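PDB 3LB5: Hit-like protein involved in cell-cycle regulation from Bartonella henselae, which probably binds nucleotides or related phosphate compounds as a histidine-triad protein of the HINT kind, and may take part in cell-cycle regulation. Local coordinates for residues P41-Y46 / I149-A154; I52-I57 / L66-K71; V109-E114 / Y122-H127. One frame throughout, in Å; residues are numbered along the deposited sequence.

How the contacts relate
From the N terminus, residues 41-46 come first; contact 1 pairs them with helix 147-160 near the C terminus and so closes a loop of 102 residues around nearly the whole HIT fold. Contacts 2 and 3 both nest inside that loop, one after the other. Contact 2 closes the hairpin of strands 51-55 and 65-69; contact 3 then joins strand 106-113 to the start of strand 126-131. All three reach one antiparallel sheet, where strand 44-47 lies beside 51-55 and strand 65-69 beside 126-131, so contact 2 touches both others. Contacts 1 and 3, centres about 19 Å apart, sit on opposite sides of the chain's centre.

Contact 1: P41-Y46 / I149-A154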
# COMPACT_ATOMS: atom_id res chain seq x y z
N PRO B 41 -20.58 12.25 -8.74
CA PRO B 41 -19.50 13.25 -8.68
C PRO B 41 -18.35 12.80 -7.78
O PRO B 41 -18.51 11.87 -6.97
CB PRO B 41 -20.19 14.48 -8.08
CG PRO B 41 -21.32 13.93 -7.25
CD PRO B 41 -21.72 12.61 -7.87
N SER B 42 -17.20 13.43 -7.99
CA SER B 42 -16.03 13.26 -7.14
C SER B 42 -15.29 14.59 -7.03
O SER B 42 -15.54 15.54 -7.80
CB SER B 42 -15.12 12.13 -7.63
OG SER B 42 -14.93 12.16 -9.05
N VAL B 43 -14.39 14.68 -6.06
CA VAL B 43 -13.55 15.84 -5.92
C VAL B 43 -12.17 15.33 -6.31
O VAL B 43 -11.47 14.74 -5.49
CB VAL B 43 -13.58 16.43 -4.48
CG1 VAL B 43 -12.70 17.67 -4.41
CG2 VAL B 43 -15.00 16.76 -4.08
N ARG B 44 -11.84 15.52 -7.57
CA ARG B 44 -10.62 14.95 -8.13
C ARG B 44 -9.45 15.91 -7.93
O ARG B 44 -9.60 17.11 -8.11
CB ARG B 44 -10.82 14.68 -9.62
CG ARG B 44 -12.01 13.75 -9.92
CD ARG B 44 -12.06 13.32 -11.39
NE ARG B 44 -13.24 12.48 -11.58
CZ ARG B 44 -13.47 11.72 -12.65
NH1 ARG B 44 -12.61 11.68 -13.66
NH2 ARG B 44 -14.58 11.00 -12.70
N VAL B 45 -8.30 15.36 -7.55
CA VAL B 45 -7.09 16.16 -7.39
C VAL B 45 -6.10 15.94 -8.55
O VAL B 45 -5.30 16.82 -8.85
CB VAL B 45 -6.41 15.94 -6.01
CG1 VAL B 45 -7.34 16.36 -4.88
CG2 VAL B 45 -5.98 14.50 -5.80
N TYR B 46 -6.16 14.79 -9.19
CA TYR B 46 -5.21 14.44 -10.25
C TYR B 46 -5.84 13.34 -11.10
O TYR B 46 -6.63 12.53 -10.61
CB TYR B 46 -3.86 13.98 -9.65
CG TYR B 46 -2.88 13.36 -10.65
CD1 TYR B 46 -2.12 14.16 -11.49
CD2 TYR B 46 -2.71 11.98 -10.73
CE1 TYR B 46 -1.23 13.61 -12.41
CE2 TYR B 46 -1.82 11.41 -11.65
CZ TYR B 46 -1.08 12.24 -12.49
OH TYR B 46 -0.19 11.70 -13.41
N ILE B 149 -15.83 21.53 1.73
CA ILE B 149 -14.60 21.33 2.51
C ILE B 149 -13.57 20.43 1.80
O ILE B 149 -12.37 20.71 1.82
CB ILE B 149 -14.88 20.81 3.95
CG1 ILE B 149 -15.67 21.87 4.75
CG2 ILE B 149 -13.56 20.47 4.67
CD1 ILE B 149 -15.99 21.45 6.20
N LEU B 150 -14.05 19.36 1.16
CA LEU B 150 -13.18 18.48 0.38
C LEU B 150 -12.47 19.24 -0.72
O LEU B 150 -11.30 18.97 -1.02
CB LEU B 150 -13.97 17.32 -0.24
CG LEU B 150 -14.62 16.38 0.78
CD1 LEU B 150 -15.47 15.36 0.05
CD2 LEU B 150 -13.53 15.73 1.64
N GLU B 151 -13.19 20.19 -1.33
CA GLU B 151 -12.66 21.06 -2.40
C GLU B 151 -11.52 21.97 -1.94
O GLU B 151 -10.51 22.10 -2.63
CB GLU B 151 -13.78 21.92 -3.01
CG GLU B 151 -14.66 21.20 -4.00
CD GLU B 151 -13.96 20.85 -5.32
OE1 GLU B 151 -12.82 21.32 -5.58
OE2 GLU B 151 -14.56 20.10 -6.11
N GLU B 152 -11.70 22.62 -0.79
CA GLU B 152 -10.64 23.44 -0.22
C GLU B 152 -9.39 22.60 0.03
O GLU B 152 -8.27 23.05 -0.21
CB GLU B 152 -11.15 24.15 1.04
CG GLU B 152 -10.19 24.20 2.22
CD GLU B 152 -10.92 24.30 3.55
OE1 GLU B 152 -10.44 23.70 4.53
OE2 GLU B 152 -11.99 24.96 3.61
N ASN B 153 -9.59 21.36 0.47
CA ASN B 153 -8.47 20.43 0.68
C ASN B 153 -7.86 19.95 -0.64
O ASN B 153 -6.63 19.83 -0.75
CB ASN B 153 -8.90 19.26 1.57
CG ASN B 153 -9.15 19.69 3.01
OD1 ASN B 153 -8.67 20.73 3.44
ND2 ASN B 153 -9.89 18.89 3.76
N ALA B 154 -8.72 19.73 -1.63
CA ALA B 154 -8.27 19.36 -2.98
C ALA B 154 -7.37 20.42 -3.61
O ALA B 154 -6.35 20.10 -4.22
CB ALA B 154 -9.48 19.08 -3.89
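V43 and V45, on the extended run 41-46, come up beside one turn of helix 149-154, with the CA atoms of V43 and E151 6.4 Å apart and those of V45 and A154 5.6 Å apart. The meeting is by side chains, and mostly apolar. A154 CB bridges the two valines, touching V43 CG1 and V45 CG1, each at 3.6 Å. V43 does most of the work. Its CG1 stands anti to the backbone N (chi1 -179°), which carries that methyl to A154 while CG2 reaches L150 CB at 4.0 Å. E151 folds back over V43: its bend at chi2 (-70°) brings the carboxylate across V43, OE2 3.5 Å from V43 CG1. R44 turns the other way, its NE bonding S42 OG at 3.1 Å in the guanidinium plane and NH1 making a salt bridge with E47. The chain turns a corner at V45, where V45 and Y46 form a classic beta bulge opposite A53. Helix 147-160 thus lies against the end strand of the sheet: V43 and V45 also meet M55 of strand 51-55, V45 touches I94 of helix 81-101, and R158 of the C-terminal helix bonds the carbonyl of R44.

Contact 2: I52-I57 / L66-K71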
# COMPACT_ATOMS: atom_id res chain seq x y z
N ILE B 52 -7.25 7.95 -11.41
CA ILE B 52 -7.91 9.10 -10.86
C ILE B 52 -7.56 9.13 -9.40
O ILE B 52 -7.59 8.11 -8.74
CB ILE B 52 -9.44 9.01 -10.98
CG1 ILE B 52 -9.88 8.80 -12.44
CG2 ILE B 52 -10.06 10.31 -10.47
CD1 ILE B 52 -11.36 8.42 -12.55
N ALA B 53 -7.20 10.32 -8.92
CA ALA B 53 -6.99 10.55 -7.50
C ALA B 53 -8.02 11.54 -7.03
O ALA B 53 -8.23 12.58 -7.66
CB ALA B 53 -5.56 11.07 -7.21
N PHE B 54 -8.66 11.24 -5.90
CA PHE B 54 -9.83 11.99 -5.49
C PHE B 54 -9.97 11.91 -3.96
O PHE B 54 -9.40 11.04 -3.31
CB PHE B 54 -11.10 11.48 -6.21
CG PHE B 54 -11.43 10.02 -5.93
CD1 PHE B 54 -12.35 9.69 -4.93
CD2 PHE B 54 -10.83 9.00 -6.68
CE1 PHE B 54 -12.68 8.33 -4.66
CE2 PHE B 54 -11.15 7.63 -6.41
CZ PHE B 54 -12.08 7.31 -5.39
N MET B 55 -10.68 12.88 -3.41
CA MET B 55 -10.82 12.99 -1.97
C MET B 55 -11.72 11.90 -1.42
O MET B 55 -12.80 11.62 -1.97
CB MET B 55 -11.38 14.38 -1.61
CG MET B 55 -10.57 15.57 -2.17
SD MET B 55 -8.80 15.41 -1.89
CE MET B 55 -8.79 15.53 -0.09
N ASP B 56 -11.27 11.27 -0.33
CA ASP B 56 -12.14 10.37 0.43
C ASP B 56 -13.21 11.22 1.14
O ASP B 56 -12.87 12.20 1.81
CB ASP B 56 -11.30 9.60 1.47
CG ASP B 56 -12.05 8.42 2.09
OD1 ASP B 56 -13.26 8.53 2.37
OD2 ASP B 56 -11.42 7.36 2.30
N ILE B 57 -14.49 10.86 0.99
CA ILE B 57 -15.58 11.63 1.60
C ILE B 57 -15.82 11.33 3.09
O ILE B 57 -16.58 12.05 3.75
CB ILE B 57 -16.94 11.52 0.82
CG1 ILE B 57 -17.52 10.10 0.88
CG2 ILE B 57 -16.78 12.07 -0.63
CD1 ILE B 57 -18.90 9.98 0.26
N LEU B 66 -7.72 9.11 -2.19
CA LEU B 66 -7.76 7.77 -2.75
C LEU B 66 -7.19 7.79 -4.16
O LEU B 66 -7.41 8.73 -4.92
CB LEU B 66 -9.21 7.26 -2.79
CG LEU B 66 -9.94 7.25 -1.45
CD1 LEU B 66 -11.35 6.68 -1.61
CD2 LEU B 66 -9.16 6.44 -0.45
N VAL B 67 -6.46 6.73 -4.52
CA VAL B 67 -5.96 6.61 -5.91
C VAL B 67 -6.52 5.32 -6.49
O VAL B 67 -6.38 4.25 -5.87
CB VAL B 67 -4.43 6.56 -5.96
CG1 VAL B 67 -3.92 6.15 -7.37
CG2 VAL B 67 -3.83 7.93 -5.58
N ILE B 68 -7.18 5.42 -7.65
CA ILE B 68 -7.74 4.23 -8.32
C ILE B 68 -7.26 4.11 -9.76
O ILE B 68 -7.07 5.13 -10.44
CB ILE B 68 -9.33 4.20 -8.33
CG1 ILE B 68 -9.92 5.37 -9.13
CG2 ILE B 68 -9.92 4.10 -6.92
CD1 ILE B 68 -11.50 5.28 -9.24
N PRO B 69 -7.14 2.85 -10.27
CA PRO B 69 -7.01 2.68 -11.71
C PRO B 69 -8.36 2.98 -12.41
O PRO B 69 -9.43 2.79 -11.83
CB PRO B 69 -6.65 1.20 -11.84
CG PRO B 69 -7.38 0.56 -10.65
CD PRO B 69 -7.29 1.56 -9.56
N LYS B 70 -8.30 3.42 -13.65
CA LYS B 70 -9.51 3.58 -14.43
C LYS B 70 -9.90 2.19 -14.96
O LYS B 70 -11.09 1.93 -15.25
CB LYS B 70 -9.25 4.55 -15.58
CG LYS B 70 -9.20 6.01 -15.15
CD LYS B 70 -9.00 6.91 -16.36
CE LYS B 70 -9.25 8.38 -15.99
NZ LYS B 70 -8.96 9.33 -17.09
N LYS B 71 -8.91 1.32 -15.12
CA LYS B 71 -9.20 -0.05 -15.52
C LYS B 71 -9.65 -0.86 -14.31
O LYS B 71 -8.95 -0.91 -13.31
CB LYS B 71 -8.03 -0.70 -16.25
CG LYS B 71 -8.32 -2.15 -16.74
CD LYS B 71 -7.12 -2.74 -17.49
CE LYS B 71 -7.51 -4.00 -18.24
NZ LYS B 71 -7.84 -5.12 -17.29
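I52 and F54 each trade two backbone bonds with the partner strand, I52 with I68 and F54 with L66, making two antiparallel hydrogen-bonded pairs. I52 N gives to I68 O at 3.0 Å, and I68 N returns to I52 O at 2.9 Å. The second pair matches it: F54 N to L66 O at 3.0 Å and L66 N to F54 O at 2.8 Å, the latter almost straight at 177°. L66 O also receives a CA-H...O contact from A53 CA at 3.2 Å. A53 and V67, the non-hydrogen-bonded pair between, spend their polar atoms outward: A53 N and O go to strand 44-47, V67 N to F126 O.

On the face carrying I52, F54, L66 and I68, the F54 ring settles among the aliphatic chains. With CG between the backbone N and the carbonyl carbon (chi1 61°), the F54 ring swings over the partner strand, where L66 CB sits on one face, toward the rim, 4.1 Å from the centroid. I68 CD1 approaches obliquely, 3.7 Å from F54 CE2. At one end K70 crosses I52, CE 3.6 Å from I52 CG1, before NZ makes a salt bridge with E47 and a hydrogen bond to D48 O. At the other, D56 OD1 accepts from M58 N while its OD2 lies against L66 CD2.

Helix 31-36 covers the F54 face, with F32 edge-to-face on the F54 ring; A53 meets I94 of helix 81-101, and M55 packs on L150, A154 and I157 of helix 147-160.

Contact 3: V109-E114 / Y122-H127; sequences VMQFNE and YHLHFH
Q111 lies over the face of the F126 ring, its CG 3.8 Å from the ring centroid and almost on the normal. V109 comes to the same ring at its edge, in plane. The Q111 chain bends at chi2 (-86°), which turns its amide away from the ring and toward N113. That amide pair is not flat: NE2 gives to N113 OD1 at 2.9 Å from above the N113 carbonyl plane, while N113 ND2 returns to Q111 OE1 and also bonds I107 O of the second subunit. L124 CD1 packs against Q111 NE2. On the sheet's other face, the F112 and H127 rings meet obliquely, planes 49° and centroids 5.3 Å apart, with F112 CE2 3.6 Å from H127 NE2. H127 ND1 bonds to H64.

The backbones bond directly through M110 and H127, H127 N reaching M110 O at 2.8 Å. Beyond that, water takes over. Water 1 joins Q111 NE2, H125 N and F112 O; water 2 links F112 N to H125 O and sits over the centre of the H125 ring, 3.2 Å above its plane. H125 ND1 gives a nearly straight bond to H123 O at 2.8 Å, which fixes that ring's rotation.

The sheet continues from 109-113 into the second subunit. H123, H125 and H127 are the three histidines of the HIT signature; as in HINT relatives, H125 and H127 probably face the phosphate site, with H123 behind them.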
# COMPACT_ATOMS: atom_id res chain seq x y z
N VAL B 109 0.19 4.74 3.63
CA VAL B 109 -0.41 4.20 2.43
C VAL B 109 -1.02 2.86 2.81
O VAL B 109 -0.34 2.03 3.41
CB VAL B 109 0.64 4.00 1.31
CG1 VAL B 109 0.05 3.30 0.08
CG2 VAL B 109 1.29 5.36 0.97
N MET B 110 -2.29 2.64 2.47
CA MET B 110 -2.91 1.35 2.76
C MET B 110 -3.64 0.83 1.54
O MET B 110 -4.18 1.61 0.74
CB MET B 110 -3.90 1.44 3.92
CG MET B 110 -3.30 2.04 5.17
SD MET B 110 -4.42 1.87 6.55
CE MET B 110 -5.75 3.00 6.18
N GLN B 111 -3.70 -0.48 1.42
CA GLN B 111 -4.45 -1.07 0.33
C GLN B 111 -5.10 -2.36 0.84
O GLN B 111 -4.41 -3.25 1.36
CB GLN B 111 -3.55 -1.29 -0.89
CG GLN B 111 -4.34 -1.72 -2.18
CD GLN B 111 -4.57 -3.21 -2.25
OE1 GLN B 111 -3.70 -4.00 -1.90
NE2 GLN B 111 -5.77 -3.61 -2.67
N PHE B 112 -6.42 -2.43 0.71
CA PHE B 112 -7.21 -3.52 1.30
C PHE B 112 -7.79 -4.50 0.31
O PHE B 112 -8.44 -4.11 -0.67
CB PHE B 112 -8.33 -2.99 2.21
CG PHE B 112 -7.85 -2.05 3.28
CD1 PHE B 112 -6.73 -2.36 4.06
CD2 PHE B 112 -8.51 -0.86 3.52
CE1 PHE B 112 -6.28 -1.49 5.05
CE2 PHE B 112 -8.07 0.03 4.52
CZ PHE B 112 -6.95 -0.29 5.28
N ASN B 113 -7.55 -5.79 0.56
CA ASN B 113 -8.07 -6.86 -0.27
C ASN B 113 -9.03 -7.77 0.48
O ASN B 113 -8.61 -8.55 1.32
CB ASN B 113 -6.92 -7.69 -0.86
CG ASN B 113 -5.92 -6.84 -1.59
OD1 ASN B 113 -6.14 -6.48 -2.75
ND2 ASN B 113 -4.84 -6.46 -0.91
N GLU B 114 -10.32 -7.66 0.14
CA GLU B 114 -11.42 -8.48 0.67
C GLU B 114 -12.00 -7.95 1.98
O GLU B 114 -11.39 -7.11 2.65
CB GLU B 114 -11.07 -9.99 0.78
CG GLU B 114 -10.52 -10.64 -0.52
CD GLU B 114 -11.45 -10.51 -1.72
OE1 GLU B 114 -12.68 -10.40 -1.53
OE2 GLU B 114 -10.94 -10.54 -2.87
N TYR B 122 -15.36 -2.59 -3.75
CA TYR B 122 -14.65 -3.66 -4.46
C TYR B 122 -14.13 -3.24 -5.82
O TYR B 122 -14.38 -3.88 -6.84
CB TYR B 122 -15.50 -4.92 -4.49
CG TYR B 122 -15.58 -5.50 -3.11
CD1 TYR B 122 -14.54 -6.25 -2.60
CD2 TYR B 122 -16.67 -5.23 -2.29
CE1 TYR B 122 -14.57 -6.74 -1.30
CE2 TYR B 122 -16.72 -5.73 -0.98
CZ TYR B 122 -15.65 -6.48 -0.51
OH TYR B 122 -15.69 -7.01 0.76
N HIS B 123 -13.41 -2.12 -5.80
CA HIS B 123 -12.57 -1.66 -6.89
C HIS B 123 -11.17 -1.32 -6.31
O HIS B 123 -11.08 -0.80 -5.19
CB HIS B 123 -13.20 -0.42 -7.52
CG HIS B 123 -12.46 0.09 -8.72
ND1 HIS B 123 -12.77 -0.31 -10.00
CD2 HIS B 123 -11.41 0.93 -8.82
CE1 HIS B 123 -11.93 0.27 -10.85
NE2 HIS B 123 -11.11 1.05 -10.16
N LEU B 124 -10.10 -1.63 -7.03
CA LEU B 124 -8.73 -1.37 -6.52
C LEU B 124 -8.57 0.09 -6.11
O LEU B 124 -8.79 0.98 -6.90
CB LEU B 124 -7.65 -1.76 -7.55
CG LEU B 124 -6.17 -1.55 -7.17
CD1 LEU B 124 -5.77 -2.23 -5.84
CD2 LEU B 124 -5.26 -2.00 -8.31
N HIS B 125 -8.25 0.34 -4.84
CA HIS B 125 -7.91 1.69 -4.42
C HIS B 125 -6.81 1.68 -3.36
O HIS B 125 -6.82 0.83 -2.46
CB HIS B 125 -9.13 2.47 -3.92
CG HIS B 125 -9.86 1.82 -2.77
ND1 HIS B 125 -10.57 0.65 -2.90
CD2 HIS B 125 -10.03 2.21 -1.48
CE1 HIS B 125 -11.12 0.33 -1.74
NE2 HIS B 125 -10.82 1.27 -0.86
N PHE B 126 -5.88 2.64 -3.47
CA PHE B 126 -4.90 2.93 -2.41
C PHE B 126 -5.35 4.14 -1.59
O PHE B 126 -5.80 5.15 -2.14
CB PHE B 126 -3.51 3.20 -3.01
CG PHE B 126 -2.81 1.97 -3.51
CD1 PHE B 126 -1.70 1.47 -2.83
CD2 PHE B 126 -3.22 1.33 -4.68
CE1 PHE B 126 -1.05 0.32 -3.29
CE2 PHE B 126 -2.56 0.18 -5.17
CZ PHE B 126 -1.47 -0.32 -4.46
N HIS B 127 -5.27 4.00 -0.27
CA HIS B 127 -5.45 5.12 0.65
C HIS B 127 -4.13 5.88 0.84
O HIS B 127 -3.08 5.27 1.13
CB HIS B 127 -5.88 4.61 2.04
CG HIS B 127 -7.20 3.94 2.04
ND1 HIS B 127 -8.39 4.65 2.18
CD2 HIS B 127 -7.55 2.63 1.97
CE1 HIS B 127 -9.40 3.80 2.17
NE2 HIS B 127 -8.92 2.57 2.05
O HOH W 1 -8.39 -2.08 -2.84
O HOH W 2 -8.08 -0.44 -0.54
O HOH W 3 -14.44 -10.18 0.25